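Side-chain contacts in Plm1 (Streptomyces sp. HK803, PDB 4HXY), which probably reduces the beta-keto group of a polyketide intermediate with NADPH, as the ketoreductase of the first module in phoslactomycin biosynthesis: residues D249-A254 against Q296-V301; L191-T196 against L305-L310; A72-V77 against L119-R124. All blocks are in the same frame, centred on the assembly; numbering follows the deposited sequence.

Contact 1. Residues D249-A254 against Q296-V301; sequences DVTDRA and QMAAKV. With NDP (NADPH dihydro-nicotinamide-adenine-dinucleotide phosphate), chain C.
Thr251 and Val250 lean their methyl groups on the turn of helix 290-310 that carries Ala298 and Ala299, and Val250 and Ala299 also touch the adenine of NADPH. Thr251 CG2 rests 3.4 Å from the carbonyl oxygen of Ala298 and also touches CA of Ala299, so this part of the contact is methyl against helix backbone. Val250 can be followed outward from CB, which lies nearest N1A and C2A of the adenine. From there CG1, wedged between the backbone N and the carbonyl carbon (chi1 72°), reaches N1A at 3.4 Å on one hand and the Ala299 carbonyl oxygen on the other, with Ala299 CB a little farther off at 4.1 Å. That methyl therefore fills the corner between base and helix, while Ala299 CB comes within 3.5 Å of adenine N7A.

The polar recognition runs through the turn. The backbone N of Val250 donates to N1A of the cofactor almost in a straight line (3.0 Å, 178°), and Asp249 OD1 accepts from the adenine amine N6A at 3.0 Å. The same oxygen takes the backbone N and OG1 of Thr251, both from one face of the carboxylate plane, the first bond closing an Asx turn. On the far side of the helix Lys300, bent at its last two torsions, brings NZ to 2.9 Å from O3D of the NADPH nicotinamide ribose; NZ also bonds O2D of that ribose and OD1 of Asn339.

Three donors converging on Asp249 OD1 should fix the carboxylate's rotation. Adenine is read by a donor and an acceptor, a pairing that matches its N1 and its 6-amino group, and NZ of Lys300 holds the nicotinamide ribose by its two hydroxyls.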
loop_
_atom_site.group_PDB
_atom_site.type_symbol
_atom_site.label_atom_id
_atom_site.label_comp_id
_atom_site.label_asym_id
_atom_site.label_seq_id
_atom_site.Cartn_x
_atom_site.Cartn_y
_atom_site.Cartn_z
ATOM N N ASP A 249 -0.963 -5.459 -21.533
ATOM C CA ASP A 249 -0.819 -5.898 -20.140
ATOM C C ASP A 249 0.371 -5.156 -19.504
ATOM O O ASP A 249 1.507 -5.289 -19.939
ATOM C CB ASP A 249 -0.580 -7.408 -20.160
ATOM C CG ASP A 249 -0.529 -8.040 -18.778
ATOM O OD1 ASP A 249 -0.385 -7.327 -17.783
ATOM O OD2 ASP A 249 -0.632 -9.286 -18.725
ATOM N N VAL A 250 0.092 -4.405 -18.441
ATOM C CA VAL A 250 1.087 -3.553 -17.782
ATOM C C VAL A 250 2.224 -4.359 -17.142
ATOM O O VAL A 250 3.267 -3.797 -16.810
ATOM C CB VAL A 250 0.411 -2.600 -16.749
ATOM C CG1 VAL A 250 -0.056 -3.379 -15.504
ATOM C CG2 VAL A 250 1.340 -1.430 -16.392
ATOM N N THR A 251 2.029 -5.668 -16.980
ATOM C CA THR A 251 3.055 -6.557 -16.445
ATOM C C THR A 251 3.908 -7.219 -17.541
ATOM O O THR A 251 4.882 -7.909 -17.223
ATOM C CB THR A 251 2.459 -7.688 -15.554
ATOM O OG1 THR A 251 1.753 -8.652 -16.353
ATOM C CG2 THR A 251 1.506 -7.122 -14.482
ATOM N N ASP A 252 3.559 -6.999 -18.808
ATOM C CA ASP A 252 4.244 -7.643 -19.935
ATOM C C ASP A 252 5.439 -6.806 -20.389
ATOM O O ASP A 252 5.292 -5.769 -21.045
ATOM C CB ASP A 252 3.255 -7.874 -21.084
ATOM C CG ASP A 252 3.857 -8.628 -22.256
ATOM O OD1 ASP A 252 5.026 -8.418 -22.608
ATOM O OD2 ASP A 252 3.129 -9.433 -22.850
ATOM N N ARG A 253 6.623 -7.266 -20.019
ATOM C CA ARG A 253 7.848 -6.522 -20.271
ATOM C C ARG A 253 8.080 -6.249 -21.759
ATOM O O ARG A 253 8.462 -5.139 -22.137
ATOM C CB ARG A 253 9.044 -7.267 -19.703
ATOM C CG ARG A 253 10.379 -6.563 -19.929
ATOM C CD ARG A 253 11.512 -7.371 -19.329
ATOM N NE ARG A 253 11.484 -7.270 -17.871
ATOM C CZ ARG A 253 12.052 -6.291 -17.177
ATOM N NH1 ARG A 253 12.730 -5.335 -17.798
ATOM N NH2 ARG A 253 11.958 -6.282 -15.858
ATOM N N ALA A 254 7.854 -7.252 -22.604
ATOM C CA ALA A 254 8.108 -7.101 -24.043
ATOM C C ALA A 254 7.175 -6.065 -24.658
ATOM O O ALA A 254 7.613 -5.215 -25.434
ATOM C CB ALA A 254 7.953 -8.444 -24.762
ATOM N N GLN A 296 -3.641 -11.054 -7.473
ATOM C CA GLN A 296 -4.226 -9.858 -6.888
ATOM C C GLN A 296 -3.261 -8.676 -6.887
ATOM O O GLN A 296 -3.706 -7.538 -6.951
ATOM C CB GLN A 296 -4.665 -10.139 -5.443
ATOM C CG GLN A 296 -5.933 -10.980 -5.310
ATOM C CD GLN A 296 -6.201 -11.514 -3.902
ATOM O OE1 GLN A 296 -5.498 -11.194 -2.923
ATOM N NE2 GLN A 296 -7.227 -12.354 -3.798
ATOM N N MET A 297 -1.966 -8.954 -6.780
ATOM C CA MET A 297 -0.937 -7.907 -6.670
ATOM C C MET A 297 -0.281 -7.579 -8.030
ATOM O O MET A 297 0.449 -6.598 -8.142
ATOM C CB MET A 297 0.142 -8.322 -5.644
ATOM C CG MET A 297 -0.366 -8.483 -4.226
ATOM S SD MET A 297 0.806 -9.147 -3.048
ATOM C CE MET A 297 1.987 -7.764 -2.914
ATOM N N ALA A 298 -0.534 -8.388 -9.061
ATOM C CA ALA A 298 0.299 -8.349 -10.274
ATOM C C ALA A 298 0.256 -6.998 -11.000
ATOM O O ALA A 298 1.300 -6.350 -11.182
ATOM C CB ALA A 298 -0.140 -9.423 -11.209
ATOM N N ALA A 299 -0.927 -6.606 -11.478
ATOM C CA ALA A 299 -1.040 -5.337 -12.235
ATOM C C ALA A 299 -0.548 -4.153 -11.409
ATOM O O ALA A 299 0.183 -3.283 -11.892
ATOM C CB ALA A 299 -2.457 -5.092 -12.725
ATOM N N LYS A 300 -0.956 -4.109 -10.151
ATOM C CA LYS A 300 -0.644 -2.965 -9.305
ATOM C C LYS A 300 0.856 -2.907 -9.014
ATOM O O LYS A 300 1.520 -1.920 -9.338
ATOM C CB LYS A 300 -1.497 -3.026 -8.028
ATOM C CG LYS A 300 -1.391 -1.802 -7.169
ATOM C CD LYS A 300 -2.469 -1.797 -6.057
ATOM C CE LYS A 300 -3.852 -1.288 -6.537
ATOM N NZ LYS A 300 -3.882 0.171 -6.796
ATOM N N VAL A 301 1.414 -3.990 -8.473
ATOM C CA VAL A 301 2.811 -4.005 -8.010
ATOM C C VAL A 301 3.816 -4.278 -9.132
ATOM O O VAL A 301 4.781 -3.524 -9.323
ATOM C CB VAL A 301 3.032 -4.986 -6.877
ATOM C CG1 VAL A 301 4.476 -4.916 -6.388
ATOM C CG2 VAL A 301 2.080 -4.684 -5.713
HETATM P PA NDP C . -11.457 -0.073 -12.621
HETATM O O1A NDP C . -12.568 0.685 -13.265
HETATM O O2A NDP C . -11.597 -1.559 -12.477
HETATM O O5B NDP C . -10.098 0.228 -13.404
HETATM C C5B NDP C . -9.002 -0.655 -13.293
HETATM C C4B NDP C . -8.282 -0.675 -14.610
HETATM O O4B NDP C . -7.142 -1.505 -14.533
HETATM C C3B NDP C . -9.118 -1.238 -15.734
HETATM O O3B NDP C . -9.029 -0.321 -16.842
HETATM C C2B NDP C . -8.478 -2.562 -16.084
HETATM O O2B NDP C . -8.740 -2.744 -17.460
HETATM C C1B NDP C . -7.027 -2.259 -15.721
HETATM N N9A NDP C . -6.150 -3.407 -15.533
HETATM C C8A NDP C . -6.285 -4.450 -14.643
HETATM N N7A NDP C . -5.259 -5.310 -14.818
HETATM C C5A NDP C . -4.444 -4.811 -15.803
HETATM C C6A NDP C . -3.264 -5.247 -16.383
HETATM N N6A NDP C . -2.629 -6.364 -16.044
HETATM N N1A NDP C . -2.712 -4.479 -17.393
HETATM C C2A NDP C . -3.302 -3.284 -17.789
HETATM N N3A NDP C . -4.474 -2.845 -17.227
HETATM C C4A NDP C . -5.016 -3.610 -16.242
HETATM O O3 NDP C . -11.152 0.493 -11.145
HETATM P PN NDP C . -11.093 2.002 -10.662
HETATM O O1N NDP C . -12.067 2.125 -9.554
HETATM O O2N NDP C . -11.135 2.989 -11.759
HETATM O O5D NDP C . -9.695 2.072 -9.891
HETATM C C5D NDP C . -8.488 2.309 -10.568
HETATM C C4D NDP C . -7.368 2.359 -9.541
HETATM O O4D NDP C . -7.716 3.213 -8.465
HETATM C C3D NDP C . -7.093 1.004 -8.934
HETATM O O3D NDP C . -5.717 0.772 -8.927
HETATM C C2D NDP C . -7.602 1.103 -7.511
HETATM O O2D NDP C . -6.907 0.265 -6.610
HETATM C C1D NDP C . -7.462 2.584 -7.227
HETATM N N1N NDP C . -8.446 3.051 -6.241
HETATM C C2N NDP C . -9.769 3.151 -6.567
HETATM C C3N NDP C . -10.749 3.437 -5.615
HETATM C C7N NDP C . -12.169 3.620 -5.985
HETATM O O7N NDP C . -12.986 4.113 -4.993
HETATM N N7N NDP C . -12.698 3.309 -7.159
HETATM C C4N NDP C . -10.296 3.961 -4.279
HETATM C C5N NDP C . -8.831 3.821 -4.028
HETATM C C6N NDP C . -7.969 3.399 -5.013
HETATM P P2B NDP C . -8.555 -4.143 -18.214
HETATM O O1X NDP C . -9.115 -3.899 -19.596
HETATM O O2X NDP C . -9.314 -5.259 -17.483
HETATM O O3X NDP C . -7.132 -4.523 -18.240
#

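Contact 2. Residues L191-T196 against L305-L310; sequences LITGGT and LLLDEL. With NDP (NADPH dihydro-nicotinamide-adenine-dinucleotide phosphate), chain C.
Leu307 projects from helix 290-310 onto strand 189-193, and its two methyls are shared between neighbours on one face of the strand. CD2 meets CD2 of Leu191 at 4.0 Å, the two side chains crossing obliquely, while CD1 meets CG2 of Thr193 tip to tip at 3.9 Å. Thr193 offers its methyl because CG2 stands anti to the carbonyl carbon; its hydroxyl is turned elsewhere and is bonded to His275 ND1 and to the backbone N of Ala277. All three residues are buried, and Val250 and Met256 also pack on Leu307, so this part of the contact is buried and apolar.

Farther along the helix the character changes. Glu309 is exposed, whereas the buried carboxylate of Asp308 bridges to Arg348 and Arg349 of helix 333-351. Past the strand, the chain turns through Gly194, whose CA approaches C4B of the adenosine ribose at 3.5 Å. Gly194 has a positive phi, a conformation glycine adopts readily, and the ribose lies close against its CA. A parallel strand backed by a helix and ending in a glycine-rich turn against the dinucleotide is the hallmark of the Rossmann fold of short-chain dehydrogenases/reductases.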
loop_
_atom_site.group_PDB
_atom_site.type_symbol
_atom_site.label_atom_id
_atom_site.label_comp_id
_atom_site.label_asym_id
_atom_site.label_seq_id
_atom_site.Cartn_x
_atom_site.Cartn_y
_atom_site.Cartn_z
ATOM N N LEU A 191 0.887 8.755 -20.081
ATOM C CA LEU A 191 0.486 7.350 -20.096
ATOM C C LEU A 191 -0.352 7.066 -18.851
ATOM O O LEU A 191 0.123 7.225 -17.740
ATOM C CB LEU A 191 1.719 6.449 -20.142
ATOM C CG LEU A 191 1.491 4.941 -20.039
ATOM C CD1 LEU A 191 0.703 4.474 -21.267
ATOM C CD2 LEU A 191 2.834 4.216 -19.903
ATOM N N ILE A 192 -1.588 6.632 -19.050
ATOM C CA ILE A 192 -2.486 6.352 -17.950
ATOM C C ILE A 192 -2.807 4.857 -17.969
ATOM O O ILE A 192 -3.542 4.380 -18.833
ATOM C CB ILE A 192 -3.766 7.208 -18.015
ATOM C CG1 ILE A 192 -3.430 8.709 -18.081
ATOM C CG2 ILE A 192 -4.671 6.889 -16.817
ATOM C CD1 ILE A 192 -4.631 9.631 -18.349
ATOM N N THR A 193 -2.215 4.108 -17.048
ATOM C CA THR A 193 -2.488 2.669 -16.996
ATOM C C THR A 193 -3.826 2.504 -16.283
ATOM O O THR A 193 -4.184 3.299 -15.417
ATOM C CB THR A 193 -1.373 1.865 -16.285
ATOM O OG1 THR A 193 -1.463 2.113 -14.874
ATOM C CG2 THR A 193 0.047 2.212 -16.857
ATOM N N GLY A 194 -4.597 1.483 -16.664
ATOM C CA GLY A 194 -5.993 1.423 -16.287
ATOM C C GLY A 194 -6.803 2.594 -16.841
ATOM O O GLY A 194 -7.804 2.981 -16.260
ATOM N N GLY A 195 -6.351 3.149 -17.960
ATOM C CA GLY A 195 -6.856 4.430 -18.471
ATOM C C GLY A 195 -8.288 4.382 -18.992
ATOM O O GLY A 195 -8.942 5.405 -19.045
ATOM N N THR A 196 -8.777 3.191 -19.337
ATOM C CA THR A 196 -10.168 3.025 -19.781
ATOM C C THR A 196 -11.095 2.641 -18.625
ATOM O O THR A 196 -12.307 2.515 -18.809
ATOM C CB THR A 196 -10.272 1.959 -20.866
ATOM O OG1 THR A 196 -9.597 0.769 -20.436
ATOM C CG2 THR A 196 -9.635 2.447 -22.200
ATOM N N LEU A 305 6.474 -1.588 -10.776
ATOM C CA LEU A 305 7.896 -1.874 -10.756
ATOM C C LEU A 305 8.445 -1.854 -12.177
ATOM O O LEU A 305 9.551 -1.371 -12.409
ATOM C CB LEU A 305 8.180 -3.229 -10.125
ATOM C CG LEU A 305 8.037 -3.229 -8.599
ATOM C CD1 LEU A 305 7.972 -4.668 -8.059
ATOM C CD2 LEU A 305 9.106 -2.422 -7.865
ATOM N N LEU A 306 7.670 -2.390 -13.112
ATOM C CA LEU A 306 8.108 -2.409 -14.521
ATOM C C LEU A 306 8.153 -0.983 -15.063
ATOM O O LEU A 306 9.138 -0.586 -15.706
ATOM C CB LEU A 306 7.176 -3.273 -15.357
ATOM C CG LEU A 306 7.532 -3.474 -16.835
ATOM C CD1 LEU A 306 8.929 -4.059 -17.010
ATOM C CD2 LEU A 306 6.482 -4.358 -17.487
ATOM N N LEU A 307 7.134 -0.185 -14.745
ATOM C CA LEU A 307 7.106 1.215 -15.179
ATOM C C LEU A 307 8.287 1.996 -14.620
ATOM O O LEU A 307 8.888 2.804 -15.313
ATOM C CB LEU A 307 5.815 1.904 -14.772
ATOM C CG LEU A 307 4.560 1.486 -15.536
ATOM C CD1 LEU A 307 3.301 1.795 -14.713
ATOM C CD2 LEU A 307 4.503 2.155 -16.909
ATOM N N ASP A 308 8.579 1.797 -13.340
ATOM C CA ASP A 308 9.680 2.475 -12.683
ATOM C C ASP A 308 10.994 2.124 -13.385
ATOM O O ASP A 308 11.831 2.998 -13.642
ATOM C CB ASP A 308 9.734 2.073 -11.200
ATOM C CG ASP A 308 10.973 2.592 -10.484
ATOM O OD1 ASP A 308 11.160 3.815 -10.352
ATOM O OD2 ASP A 308 11.767 1.756 -10.043
ATOM N N GLU A 309 11.173 0.852 -13.696
ATOM C CA GLU A 309 12.399 0.399 -14.344
ATOM C C GLU A 309 12.578 0.960 -15.764
ATOM O O GLU A 309 13.689 1.411 -16.141
ATOM C CB GLU A 309 12.446 -1.115 -14.347
ATOM C CG GLU A 309 13.709 -1.681 -14.985
ATOM C CD GLU A 309 13.587 -3.148 -15.285
ATOM O OE1 GLU A 309 12.768 -3.827 -14.624
ATOM O OE2 GLU A 309 14.290 -3.618 -16.220
ATOM N N LEU A 310 11.509 0.944 -16.543
ATOM C CA LEU A 310 11.585 1.304 -17.962
ATOM C C LEU A 310 11.550 2.818 -18.186
ATOM O O LEU A 310 11.880 3.293 -19.292
ATOM C CB LEU A 310 10.446 0.648 -18.758
ATOM C CG LEU A 310 10.383 -0.887 -18.797
ATOM C CD1 LEU A 310 9.158 -1.379 -19.599
ATOM C CD2 LEU A 310 11.673 -1.484 -19.325
HETATM P PA NDP C . -11.457 -0.073 -12.621
HETATM O O1A NDP C . -12.568 0.685 -13.265
HETATM O O2A NDP C . -11.597 -1.559 -12.477
HETATM O O5B NDP C . -10.098 0.228 -13.404
HETATM C C5B NDP C . -9.002 -0.655 -13.293
HETATM C C4B NDP C . -8.282 -0.675 -14.610
HETATM O O4B NDP C . -7.142 -1.505 -14.533
HETATM C C3B NDP C . -9.118 -1.238 -15.734
HETATM O O3B NDP C . -9.029 -0.321 -16.842
HETATM C C2B NDP C . -8.478 -2.562 -16.084
HETATM O O2B NDP C . -8.740 -2.744 -17.460
HETATM C C1B NDP C . -7.027 -2.259 -15.721
HETATM N N9A NDP C . -6.150 -3.407 -15.533
HETATM C C8A NDP C . -6.285 -4.450 -14.643
HETATM N N7A NDP C . -5.259 -5.310 -14.818
HETATM C C5A NDP C . -4.444 -4.811 -15.803
HETATM C C6A NDP C . -3.264 -5.247 -16.383
HETATM N N6A NDP C . -2.629 -6.364 -16.044
HETATM N N1A NDP C . -2.712 -4.479 -17.393
HETATM C C2A NDP C . -3.302 -3.284 -17.789
HETATM N N3A NDP C . -4.474 -2.845 -17.227
HETATM C C4A NDP C . -5.016 -3.610 -16.242
HETATM O O3 NDP C . -11.152 0.493 -11.145
HETATM P PN NDP C . -11.093 2.002 -10.662
HETATM O O1N NDP C . -12.067 2.125 -9.554
HETATM O O2N NDP C . -11.135 2.989 -11.759
HETATM O O5D NDP C . -9.695 2.072 -9.891
HETATM C C5D NDP C . -8.488 2.309 -10.568
HETATM C C4D NDP C . -7.368 2.359 -9.541
HETATM O O4D NDP C . -7.716 3.213 -8.465
HETATM C C3D NDP C . -7.093 1.004 -8.934
HETATM O O3D NDP C . -5.717 0.772 -8.927
HETATM C C2D NDP C . -7.602 1.103 -7.511
HETATM O O2D NDP C . -6.907 0.265 -6.610
HETATM C C1D NDP C . -7.462 2.584 -7.227
HETATM N N1N NDP C . -8.446 3.051 -6.241
HETATM C C2N NDP C . -9.769 3.151 -6.567
HETATM C C3N NDP C . -10.749 3.437 -5.615
HETATM C C7N NDP C . -12.169 3.620 -5.985
HETATM O O7N NDP C . -12.986 4.113 -4.993
HETATM N N7N NDP C . -12.698 3.309 -7.159
HETATM C C4N NDP C . -10.296 3.961 -4.279
HETATM C C5N NDP C . -8.831 3.821 -4.028
HETATM C C6N NDP C . -7.969 3.399 -5.013
HETATM P P2B NDP C . -8.555 -4.143 -18.214
HETATM O O1X NDP C . -9.115 -3.899 -19.596
HETATM O O2X NDP C . -9.314 -5.259 -17.483
HETATM O O3X NDP C . -7.132 -4.523 -18.240
#

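Contact 3. Residues A72-V77 against L119-R124; sequences AALHEV and LELPDR
Residues 72-77 of helix 67-77 face the place where the chain leaves helix 105-120, and the two backbones stay well apart: CA of Leu74 lies 9.8 Å from CA of Leu121, and CA of Val77 lies 9.9 Å from CA of Arg124. Leu121 is the first residue to abandon helical geometry, and the bend that follows is closed by the bond from Arg124 N to Leu121 O. Side chains span the gap. Leu74 CD2 touches Leu121 CD1 at 4.2 Å, one branch of each leucine meeting at an angle, and Leu74 is backed by Leu113 and Ala117 of helix 105-120.

Arg124 makes the polar link. Its chain bends at chi3 (67°) and runs past Val77 in the opposite direction, bringing NH1 to 2.9 Å from the carbonyl oxygen of Val77. The oxygen sits at the guanidinium edge, close to the plane of that group, although NH1 stands 40° out of the carbonyl plane; the bond is bent to 155° at the hydrogen. NH2 passes 4.0 Å from Val77 CB and is hydrogen-bonded to Thr82 OG1.

With each terminal nitrogen engaged, the guanidinium is probably restrained in rotation. Its positive charge lies by the Val77 carbonyl and should interact favourably with the partial negative charge of that oxygen.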
loop_
_atom_site.group_PDB
_atom_site.type_symbol
_atom_site.label_atom_id
_atom_site.label_comp_id
_atom_site.label_asym_id
_atom_site.label_seq_id
_atom_site.Cartn_x
_atom_site.Cartn_y
_atom_site.Cartn_z
ATOM N N ALA A 72 1.994 -17.591 3.893
ATOM C CA ALA A 72 2.355 -18.979 4.146
ATOM C C ALA A 72 2.388 -19.327 5.640
ATOM O O ALA A 72 1.913 -20.390 6.029
ATOM C CB ALA A 72 3.692 -19.328 3.508
ATOM N N ALA A 73 2.941 -18.437 6.456
ATOM C CA ALA A 73 2.991 -18.652 7.901
ATOM C C ALA A 73 1.601 -18.707 8.498
ATOM O O ALA A 73 1.315 -19.534 9.364
ATOM C CB ALA A 73 3.818 -17.553 8.573
ATOM N N LEU A 74 0.703 -17.832 8.051
ATOM C CA LEU A 74 -0.645 -17.817 8.590
ATOM C C LEU A 74 -1.380 -19.096 8.200
ATOM O O LEU A 74 -2.183 -19.592 8.971
ATOM C CB LEU A 74 -1.417 -16.561 8.110
ATOM C CG LEU A 74 -0.898 -15.275 8.750
ATOM C CD1 LEU A 74 -1.431 -14.024 8.032
ATOM C CD2 LEU A 74 -1.217 -15.230 10.285
ATOM N N HIS A 75 -1.107 -19.633 7.014
ATOM C CA HIS A 75 -1.693 -20.917 6.630
ATOM C C HIS A 75 -1.159 -22.062 7.494
ATOM O O HIS A 75 -1.884 -23.035 7.751
ATOM C CB HIS A 75 -1.441 -21.229 5.154
ATOM C CG HIS A 75 -2.176 -20.331 4.214
ATOM N ND1 HIS A 75 -3.322 -19.649 4.564
ATOM C CD2 HIS A 75 -1.913 -19.987 2.932
ATOM C CE1 HIS A 75 -3.730 -18.924 3.537
ATOM N NE2 HIS A 75 -2.900 -19.120 2.533
ATOM N N GLU A 76 0.095 -21.968 7.914
ATOM C CA GLU A 76 0.676 -23.004 8.769
ATOM C C GLU A 76 0.009 -23.083 10.122
ATOM O O GLU A 76 -0.139 -24.157 10.669
ATOM C CB GLU A 76 2.158 -22.786 9.023
ATOM C CG GLU A 76 3.041 -23.076 7.875
ATOM C CD GLU A 76 3.188 -24.550 7.540
ATOM O OE1 GLU A 76 2.897 -25.427 8.362
ATOM O OE2 GLU A 76 3.600 -24.813 6.415
ATOM N N VAL A 77 -0.321 -21.933 10.685
ATOM C CA VAL A 77 -0.927 -21.903 12.012
ATOM C C VAL A 77 -2.451 -21.923 12.023
ATOM O O VAL A 77 -3.057 -21.912 13.075
ATOM C CB VAL A 77 -0.389 -20.751 12.892
ATOM C CG1 VAL A 77 1.100 -20.897 13.079
ATOM C CG2 VAL A 77 -0.734 -19.414 12.324
ATOM N N LEU A 119 -7.252 -7.598 11.485
ATOM C CA LEU A 119 -8.708 -7.425 11.404
ATOM C C LEU A 119 -9.461 -8.768 11.243
ATOM O O LEU A 119 -10.569 -8.927 11.774
ATOM C CB LEU A 119 -9.103 -6.489 10.253
ATOM C CG LEU A 119 -8.503 -5.093 10.322
ATOM C CD1 LEU A 119 -8.701 -4.348 8.996
ATOM C CD2 LEU A 119 -9.146 -4.337 11.489
ATOM N N GLU A 120 -8.862 -9.728 10.542
ATOM C CA GLU A 120 -9.514 -11.018 10.291
ATOM C C GLU A 120 -9.306 -12.027 11.412
ATOM O O GLU A 120 -10.144 -12.914 11.588
ATOM C CB GLU A 120 -9.022 -11.646 8.975
ATOM C CG GLU A 120 -9.411 -10.832 7.759
ATOM C CD GLU A 120 -9.089 -11.502 6.445
ATOM O OE1 GLU A 120 -8.571 -12.652 6.441
ATOM O OE2 GLU A 120 -9.369 -10.857 5.407
ATOM N N LEU A 121 -8.189 -11.903 12.131
ATOM C CA LEU A 121 -7.781 -12.836 13.174
ATOM C C LEU A 121 -7.450 -12.038 14.446
ATOM O O LEU A 121 -6.344 -12.108 14.965
ATOM C CB LEU A 121 -6.573 -13.651 12.703
ATOM C CG LEU A 121 -6.731 -14.326 11.348
ATOM C CD1 LEU A 121 -5.352 -14.754 10.790
ATOM C CD2 LEU A 121 -7.688 -15.497 11.431
ATOM N N PRO A 122 -8.426 -11.267 14.957
ATOM C CA PRO A 122 -8.106 -10.222 15.936
ATOM C C PRO A 122 -7.561 -10.740 17.263
ATOM O O PRO A 122 -6.792 -10.022 17.938
ATOM C CB PRO A 122 -9.451 -9.495 16.124
ATOM C CG PRO A 122 -10.475 -10.467 15.640
ATOM C CD PRO A 122 -9.823 -11.172 14.518
ATOM N N ASP A 123 -7.961 -11.945 17.656
ATOM C CA ASP A 123 -7.487 -12.497 18.935
ATOM C C ASP A 123 -6.150 -13.212 18.799
ATOM O O ASP A 123 -5.475 -13.445 19.800
ATOM C CB ASP A 123 -8.518 -13.473 19.537
ATOM C CG ASP A 123 -8.831 -14.634 18.610
ATOM O OD1 ASP A 123 -9.319 -14.384 17.491
ATOM O OD2 ASP A 123 -8.541 -15.804 18.956
ATOM N N ARG A 124 -5.763 -13.539 17.568
ATOM C CA ARG A 124 -4.573 -14.344 17.290
ATOM C C ARG A 124 -3.378 -13.501 16.867
ATOM O O ARG A 124 -2.224 -13.862 17.106
ATOM C CB ARG A 124 -4.874 -15.365 16.183
ATOM C CG ARG A 124 -5.873 -16.446 16.614
ATOM C CD ARG A 124 -5.700 -17.715 15.846
ATOM N NE ARG A 124 -4.426 -18.369 16.159
ATOM C CZ ARG A 124 -3.967 -19.466 15.560
ATOM N NH1 ARG A 124 -4.660 -20.075 14.593
ATOM N NH2 ARG A 124 -2.801 -19.964 15.930
#

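How the contacts relate
Contacts 1 and 2 form one neighbourhood, their centres about 9 Å apart. Both use helix 290-310, and along the chain contact 1 is nested inside the loop that contact 2 closes. They meet directly: Arg253 NH1 makes a salt bridge to Glu309 OE2 at 2.8 Å, and Leu306 CD2 packs 3.3 Å from Val250 O. Both also touch NADPH, contact 1 at its adenine and nicotinamide ribose and contact 2 at its adenosine ribose. Contact 3 closes earlier in the chain and stands apart, its centre about 28 Å from that of contact 1 and about 33 Å from that of contact 2, on the opposite side of the chain's centre from the latter.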